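Local coordinates for OsmC family protein (PDB 5CML), which is the esterase domain of an OsmC-linked thermophile protein and probably hydrolyses carboxyl esters through an alpha/beta-hydrolase serine mechanism, at residues A[1-12]-A[16-28]. Sequence-based numbering, arbitrary orientation.
Sequences MQIKTVTFENNR and LAARLDLPVDTQP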
ATOM      1  N   MET A   1     -21.975  -0.256  -0.967  1.00 29.78           N
ATOM      2  CA  MET A   1     -20.727   0.274  -1.593  1.00 29.55           C
ATOM      3  C   MET A   1     -21.031   0.934  -2.925  1.00 29.24           C
ATOM      4  O   MET A   1     -21.825   0.425  -3.709  1.00 31.83           O
ATOM      5  CB  MET A   1     -19.723  -0.857  -1.786  1.00 33.34           C
ATOM      6  CG  MET A   1     -18.458  -0.513  -2.523  1.00 39.84           C
ATOM      7  SD  MET A   1     -17.572  -2.066  -2.823  1.00 45.04           S
ATOM      8  CE  MET A   1     -15.837  -1.611  -2.695  1.00 43.68           C
ATOM      9  N   GLN A   2     -20.419   2.090  -3.168  1.00 28.06           N
ATOM     10  CA  GLN A   2     -20.448   2.723  -4.481  1.00 25.79           C
ATOM     11  C   GLN A   2     -18.997   2.919  -4.935  1.00 25.30           C
ATOM     12  O   GLN A   2     -18.202   3.375  -4.156  1.00 24.78           O
ATOM     13  CB  GLN A   2     -21.161   4.073  -4.444  1.00 26.75           C
ATOM     14  CG  GLN A   2     -21.018   4.819  -5.734  1.00 29.66           C
ATOM     15  CD  GLN A   2     -21.869   6.069  -5.809  1.00 34.02           C
ATOM     16  OE1 GLN A   2     -22.269   6.627  -4.792  1.00 36.02           O
ATOM     17  NE2 GLN A   2     -22.128   6.528  -7.033  1.00 37.25           N
ATOM     18  N   ILE A   3     -18.673   2.593  -6.181  1.00 25.67           N
ATOM     19  CA  ILE A   3     -17.316   2.790  -6.702  1.00 27.78           C
ATOM     20  C   ILE A   3     -17.296   3.924  -7.716  1.00 26.49           C
ATOM     21  O   ILE A   3     -18.144   3.979  -8.619  1.00 30.12           O
ATOM     22  CB  ILE A   3     -16.787   1.518  -7.356  1.00 30.85           C
ATOM     23  CG1 ILE A   3     -16.782   0.365  -6.343  1.00 31.67           C
ATOM     24  CG2 ILE A   3     -15.384   1.752  -7.936  1.00 32.87           C
ATOM     25  CD1 ILE A   3     -16.412  -0.967  -6.956  1.00 33.18           C
ATOM     26  N   LYS A   4     -16.322   4.822  -7.557  1.00 27.20           N
ATOM     27  CA  LYS A   4     -16.143   5.971  -8.441  1.00 27.27           C
ATOM     28  C   LYS A   4     -14.726   6.069  -8.989  1.00 28.46           C
ATOM     29  O   LYS A   4     -13.772   5.785  -8.295  1.00 29.20           O
ATOM     30  CB  LYS A   4     -16.457   7.285  -7.718  1.00 29.74           C
ATOM     31  CG  LYS A   4     -17.868   7.392  -7.190  1.00 34.40           C
ATOM     32  CD  LYS A   4     -18.142   8.803  -6.678  1.00 34.38           C
ATOM     33  CE  LYS A   4     -19.586   8.964  -6.269  1.00 37.13           C
ATOM     34  NZ  LYS A   4     -19.825  10.332  -5.763  1.00 38.41           N
ATOM     35  N   THR A   5     -14.601   6.533 -10.228  1.00 29.62           N
ATOM     36  CA  THR A   5     -13.305   6.879 -10.789  1.00 31.85           C
ATOM     37  C   THR A   5     -13.000   8.324 -10.421  1.00 29.46           C
ATOM     38  O   THR A   5     -13.878   9.177 -10.490  1.00 32.15           O
ATOM     39  CB  THR A   5     -13.278   6.692 -12.304  1.00 37.16           C
ATOM     40  OG1 THR A   5     -13.463   5.306 -12.604  1.00 38.61           O
ATOM     41  CG2 THR A   5     -11.949   7.144 -12.883  1.00 39.02           C
ATOM     42  N   VAL A   6     -11.767   8.568  -9.972  1.00 27.70           N
ATOM     43  CA  VAL A   6     -11.320   9.899  -9.629  1.00 29.16           C
ATOM     44  C   VAL A   6     -10.043  10.208 -10.358  1.00 29.15           C
ATOM     45  O   VAL A   6      -9.303   9.317 -10.766  1.00 29.87           O
ATOM     46  CB  VAL A   6     -11.092  10.091  -8.111  1.00 29.92           C
ATOM     47  CG1 VAL A   6     -12.356   9.751  -7.338  1.00 33.95           C
ATOM     48  CG2 VAL A   6      -9.892   9.302  -7.613  1.00 30.39           C
ATOM     49  N   THR A   7      -9.796  11.494 -10.515  1.00 31.56           N
ATOM     50  CA  THR A   7      -8.573  11.974 -11.127  1.00 32.55           C
ATOM     51  C   THR A   7      -8.006  13.106 -10.283  1.00 32.04           C
ATOM     52  O   THR A   7      -8.739  13.867  -9.667  1.00 32.67           O
ATOM     53  CB  THR A   7      -8.816  12.444 -12.575  1.00 37.72           C
ATOM     54  OG1 THR A   7      -9.405  11.376 -13.328  1.00 41.13           O
ATOM     55  CG2 THR A   7      -7.538  12.781 -13.215  1.00 40.25           C
ATOM     56  N   PHE A   8      -6.686  13.191 -10.238  1.00 32.37           N
ATOM     57  CA  PHE A   8      -6.019  14.267  -9.533  1.00 30.98           C
ATOM     58  C   PHE A   8      -4.638  14.444 -10.102  1.00 32.16           C
ATOM     59  O   PHE A   8      -4.157  13.596 -10.850  1.00 34.91           O
ATOM     60  CB  PHE A   8      -5.930  14.005  -8.031  1.00 30.23           C
ATOM     61  CG  PHE A   8      -5.293  12.687  -7.680  1.00 32.78           C
ATOM     62  CD1 PHE A   8      -6.044  11.533  -7.624  1.00 35.72           C
ATOM     63  CD2 PHE A   8      -3.923  12.609  -7.433  1.00 32.23           C
ATOM     64  CE1 PHE A   8      -5.457  10.319  -7.308  1.00 35.32           C
ATOM     65  CE2 PHE A   8      -3.330  11.409  -7.126  1.00 31.58           C
ATOM     66  CZ  PHE A   8      -4.105  10.250  -7.062  1.00 35.04           C
ATOM     67  N   GLU A   9      -4.007  15.554  -9.743  1.00 32.53           N
ATOM     68  CA  GLU A   9      -2.693  15.890 -10.279  1.00 33.17           C
ATOM     69  C   GLU A   9      -1.601  15.782  -9.236  1.00 31.53           C
ATOM     70  O   GLU A   9      -1.857  15.957  -8.049  1.00 30.20           O
ATOM     71  CB  GLU A   9      -2.705  17.303 -10.851  1.00 38.82           C
ATOM     72  CG  GLU A   9      -3.489  17.424 -12.133  1.00 43.73           C
ATOM     73  CD  GLU A   9      -3.371  18.801 -12.758  1.00 49.83           C
ATOM     74  OE1 GLU A   9      -2.468  19.572 -12.354  1.00 51.13           O
ATOM     75  OE2 GLU A   9      -4.187  19.110 -13.650  1.00 53.63           O
ATOM     76  N   ASN A  10      -0.380  15.495  -9.676  1.00 31.08           N
ATOM     77  CA  ASN A  10       0.757  15.590  -8.778  1.00 33.17           C
ATOM     78  C   ASN A  10       1.363  16.980  -8.924  1.00 35.67           C
ATOM     79  O   ASN A  10       0.802  17.857  -9.614  1.00 34.95           O
ATOM     80  CB  ASN A  10       1.788  14.470  -9.035  1.00 33.17           C
ATOM     81  CG  ASN A  10       2.354  14.485 -10.436  1.00 34.79           C
ATOM     82  OD1 ASN A  10       2.307  15.498 -11.133  1.00 34.58           O
ATOM     83  ND2 ASN A  10       2.905  13.344 -10.857  1.00 36.88           N
ATOM     84  N   ASN A  11       2.484  17.209  -8.259  1.00 36.85           N
ATOM     85  CA  ASN A  11       3.025  18.557  -8.208  1.00 39.24           C
ATOM     86  C   ASN A  11       3.734  18.964  -9.516  1.00 42.25           C
ATOM     87  O   ASN A  11       4.180  20.105  -9.652  1.00 44.98           O
ATOM     88  CB  ASN A  11       3.952  18.700  -6.990  1.00 40.01           C
ATOM     89  CG  ASN A  11       5.115  17.748  -7.015  1.00 41.41           C
ATOM     90  OD1 ASN A  11       5.528  17.280  -8.071  1.00 42.11           O
ATOM     91  ND2 ASN A  11       5.651  17.441  -5.837  1.00 42.49           N
ATOM     92  N   ARG A  12       3.795  18.044 -10.479  1.00 43.24           N
ATOM     93  CA  ARG A  12       4.263  18.351 -11.835  1.00 46.62           C
ATOM     94  C   ARG A  12       3.109  18.517 -12.821  1.00 46.90           C
ATOM     95  O   ARG A  12       3.320  18.681 -14.029  1.00 48.22           O
ATOM     96  CB  ARG A  12       5.199  17.260 -12.334  1.00 50.75           C
ATOM     97  CG  ARG A  12       6.426  17.097 -11.465  1.00 56.30           C
ATOM     98  CD  ARG A  12       7.499  16.260 -12.140  1.00 61.94           C
ATOM     99  NE  ARG A  12       8.640  16.039 -11.255  1.00 66.36           N
ATOM    100  CZ  ARG A  12       9.540  16.967 -10.933  1.00 69.20           C
ATOM    101  NH1 ARG A  12       9.445  18.203 -11.416  1.00 70.51           N
ATOM    102  NH2 ARG A  12      10.538  16.658 -10.115  1.00 69.58           N
ATOM    103  N   LEU A  16      -3.228  11.788 -12.627  1.00 34.71           N
ATOM    104  CA  LEU A  16      -3.242  10.446 -12.061  1.00 31.77           C
ATOM    105  C   LEU A  16      -4.683   9.984 -11.909  1.00 32.78           C
ATOM    106  O   LEU A  16      -5.572  10.799 -11.675  1.00 33.95           O
ATOM    107  CB  LEU A  16      -2.516  10.436 -10.709  1.00 32.92           C
ATOM    108  CG  LEU A  16      -1.051  10.888 -10.744  1.00 36.88           C
ATOM    109  CD1 LEU A  16      -0.563  11.319  -9.384  1.00 37.04           C
ATOM    110  CD2 LEU A  16      -0.200   9.750 -11.266  1.00 40.15           C
ATOM    111  N   ALA A  17      -4.925   8.682 -12.056  1.00 31.16           N
ATOM    112  CA  ALA A  17      -6.271   8.139 -11.867  1.00 32.04           C
ATOM    113  C   ALA A  17      -6.274   7.170 -10.707  1.00 30.00           C
ATOM    114  O   ALA A  17      -5.264   6.532 -10.403  1.00 31.33           O
ATOM    115  CB  ALA A  17      -6.762   7.450 -13.121  1.00 34.61           C
ATOM    116  N   ALA A  18      -7.430   7.054 -10.069  1.00 28.68           N
ATOM    117  CA  ALA A  18      -7.598   6.121  -8.975  1.00 25.95           C
ATOM    118  C   ALA A  18      -9.066   5.747  -8.896  1.00 25.63           C
ATOM    119  O   ALA A  18      -9.886   6.270  -9.644  1.00 26.48           O
ATOM    120  CB  ALA A  18      -7.114   6.728  -7.673  1.00 26.09           C
ATOM    121  N   ARG A  19      -9.378   4.815  -8.012  1.00 25.71           N
ATOM    122  CA  ARG A  19     -10.750   4.389  -7.780  1.00 24.66           C
ATOM    123  C   ARG A  19     -11.080   4.646  -6.319  1.00 23.58           C
ATOM    124  O   ARG A  19     -10.282   4.332  -5.444  1.00 24.84           O
ATOM    125  CB  ARG A  19     -10.934   2.904  -8.125  1.00 27.79           C
ATOM    126  CG  ARG A  19     -10.683   2.577  -9.586  1.00 34.93           C
ATOM    127  CD  ARG A  19     -11.846   2.974 -10.463  1.00 40.59           C
ATOM    128  NE  ARG A  19     -12.733   1.837 -10.682  1.00 46.39           N
ATOM    129  CZ  ARG A  19     -13.969   1.914 -11.176  1.00 50.61           C
ATOM    130  NH1 ARG A  19     -14.494   3.088 -11.502  1.00 50.71           N
ATOM    131  NH2 ARG A  19     -14.686   0.806 -11.331  1.00 51.76           N
ATOM    132  N   LEU A  20     -12.239   5.251  -6.081  1.00 21.82           N
ATOM    133  CA  LEU A  20     -12.702   5.572  -4.743  1.00 21.85           C
ATOM    134  C   LEU A  20     -13.927   4.724  -4.417  1.00 23.18           C
ATOM    135  O   LEU A  20     -14.945   4.805  -5.093  1.00 25.26           O
ATOM    136  CB  LEU A  20     -13.034   7.067  -4.635  1.00 23.47           C
ATOM    137  CG  LEU A  20     -13.586   7.526  -3.292  1.00 24.81           C
ATOM    138  CD1 LEU A  20     -12.571   7.314  -2.190  1.00 27.80           C
ATOM    139  CD2 LEU A  20     -14.015   8.983  -3.378  1.00 27.12           C
ATOM    140  N   ASP A  21     -13.794   3.885  -3.401  1.00 23.31           N
ATOM    141  CA  ASP A  21     -14.851   2.978  -2.975  1.00 23.37           C
ATOM    142  C   ASP A  21     -15.496   3.556  -1.724  1.00 23.06           C
ATOM    143  O   ASP A  21     -14.802   3.814  -0.732  1.00 23.22           O
ATOM    144  CB  ASP A  21     -14.279   1.587  -2.676  1.00 26.10           C
ATOM    145  CG  ASP A  21     -13.647   0.917  -3.895  1.00 32.68           C
ATOM    146  OD1 ASP A  21     -13.895   1.328  -5.037  1.00 34.60           O
ATOM    147  OD2 ASP A  21     -12.892  -0.058  -3.710  1.00 38.99           O
ATOM    148  N   LEU A  22     -16.796   3.837  -1.798  1.00 22.10           N
ATOM    149  CA  LEU A  22     -17.504   4.533  -0.736  1.00 21.56           C
ATOM    150  C   LEU A  22     -18.455   3.589  -0.005  1.00 23.05           C
ATOM    151  O   LEU A  22     -19.050   2.717  -0.631  1.00 24.43           O
ATOM    152  CB  LEU A  22     -18.290   5.703  -1.327  1.00 23.27           C
ATOM    153  CG  LEU A  22     -17.425   6.796  -1.973  1.00 24.63           C
ATOM    154  CD1 LEU A  22     -18.257   7.664  -2.851  1.00 29.08           C
ATOM    155  CD2 LEU A  22     -16.719   7.643  -0.920  1.00 26.20           C
ATOM    156  N   PRO A  23     -18.622   3.768   1.316  1.00 21.20           N
ATOM    157  CA  PRO A  23     -19.530   2.899   2.066  1.00 19.84           C
ATOM    158  C   PRO A  23     -20.973   3.405   1.979  1.00 21.95           C
ATOM    159  O   PRO A  23     -21.209   4.507   1.443  1.00 24.51           O
ATOM    160  CB  PRO A  23     -19.005   3.014   3.486  1.00 19.14           C
ATOM    161  CG  PRO A  23     -18.539   4.380   3.583  1.00 21.28           C
ATOM    162  CD  PRO A  23     -17.935   4.707   2.220  1.00 21.67           C
ATOM    163  N   VAL A  24     -21.904   2.647   2.548  1.00 23.09           N
ATOM    164  CA  VAL A  24     -23.285   3.101   2.709  1.00 24.70           C
ATOM    165  C   VAL A  24     -23.373   4.296   3.664  1.00 26.32           C
ATOM    166  O   VAL A  24     -24.171   5.220   3.444  1.00 28.85           O
ATOM    167  CB  VAL A  24     -24.174   1.922   3.215  1.00 23.76           C
ATOM    168  CG1 VAL A  24     -25.570   2.364   3.575  1.00 27.98           C
ATOM    169  CG2 VAL A  24     -24.250   0.893   2.137  1.00 25.34           C
ATOM    170  N   ASP A  25     -22.586   4.263   4.733  1.00 28.63           N
ATOM    171  CA  ASP A  25     -22.489   5.377   5.665  1.00 29.22           C
ATOM    172  C   ASP A  25     -22.280   6.694   4.894  1.00 28.32           C
ATOM    173  O   ASP A  25     -21.328   6.811   4.132  1.00 27.75           O
ATOM    174  CB  ASP A  25     -21.318   5.184   6.647  1.00 32.56           C
ATOM    175  CG  ASP A  25     -21.217   3.750   7.229  1.00 37.15           C
ATOM    176  OD1 ASP A  25     -20.990   3.640   8.464  1.00 40.37           O
ATOM    177  OD2 ASP A  25     -21.298   2.742   6.471  1.00 34.76           O
ATOM    178  N   THR A  26     -23.158   7.678   5.076  1.00 29.18           N
ATOM    179  CA  THR A  26     -22.936   8.975   4.442  1.00 32.58           C
ATOM    180  C   THR A  26     -21.617   9.595   4.894  1.00 32.41           C
ATOM    181  O   THR A  26     -20.877  10.158   4.073  1.00 33.34           O
ATOM    182  CB  THR A  26     -24.101   9.949   4.737  1.00 36.27           C
ATOM    183  OG1 THR A  26     -24.354  10.000   6.151  1.00 42.90           O
ATOM    184  CG2 THR A  26     -25.330   9.477   4.056  1.00 33.57           C
ATOM    185  N   GLN A  27     -21.314   9.478   6.185  1.00 31.04           N
ATOM    186  CA  GLN A  27     -19.994   9.854   6.706  1.00 31.31           C
ATOM    187  C   GLN A  27     -19.178   8.600   6.993  1.00 27.48           C
ATOM    188  O   GLN A  27     -19.502   7.847   7.907  1.00 28.53           O
ATOM    189  CB  GLN A  27     -20.110  10.687   7.986  1.00 37.38           C
ATOM    190  CG  GLN A  27     -18.748  11.168   8.514  1.00 44.10           C
ATOM    191  CD  GLN A  27     -18.001  12.055   7.519  1.00 50.38           C
ATOM    192  OE1 GLN A  27     -16.792  11.906   7.307  1.00 55.85           O
ATOM    193  NE2 GLN A  27     -18.716  12.990   6.917  1.00 51.40           N
ATOM    194  N   PRO A  28     -18.110   8.366   6.216  1.00 24.98           N
ATOM    195  CA  PRO A  28     -17.291   7.171   6.477  1.00 23.79           C
ATOM    196  C   PRO A  28     -16.609   7.227   7.826  1.00 24.57           C
ATOM    197  O   PRO A  28     -16.305   8.325   8.324  1.00 27.08           O
ATOM    198  CB  PRO A  28     -16.254   7.198   5.341  1.00 23.81           C
ATOM    199  CG  PRO A  28     -16.919   8.019   4.260  1.00 23.81           C
ATOM    200  CD  PRO A  28     -17.702   9.059   4.984  1.00 24.16           C
TER
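R19 folds back over its own hairpin: bent at chi2 (-77°) and chi3, it lays its guanidinium under the CG2 methyl of I3, which sits 3.5 Å from R19 CZ and over the group's centre. From there NH1 gives a hydrogen bond to T5 OG1 (2.7 Å), bent at 131° and tilted from the guanidinium plane. On the same face D21 lies alongside I3, and its OD2 meets M1 CE at 3.5 Å while sharing a hydrogen bond with S51 and a salt bridge with R63. Eight backbone hydrogen bonds zip strands 2-9 and 16-22 antiparallel, from Q2-L22 to F8-L16. On the other face, the part around V6, F8, L16 and A18 is apolar: V6 CG2 touches A18 CB (3.8 Å), and F8, with CG set between the backbone N and the carbonyl carbon (chi1 54°), brings its ring across to L16, whose CB rests over one face, 4.1 Å from the centroid; A18 CB meets the edge. Without the ring, as with an alanine at F8, L16 and A18 would probably face a gap and F94 lose its ring partner. The hairpin thus edges the alpha/beta-hydrolase sheet, V6 and F8 against helix 85-98, while D21's charge is probably balanced by R63, with S51 assisting.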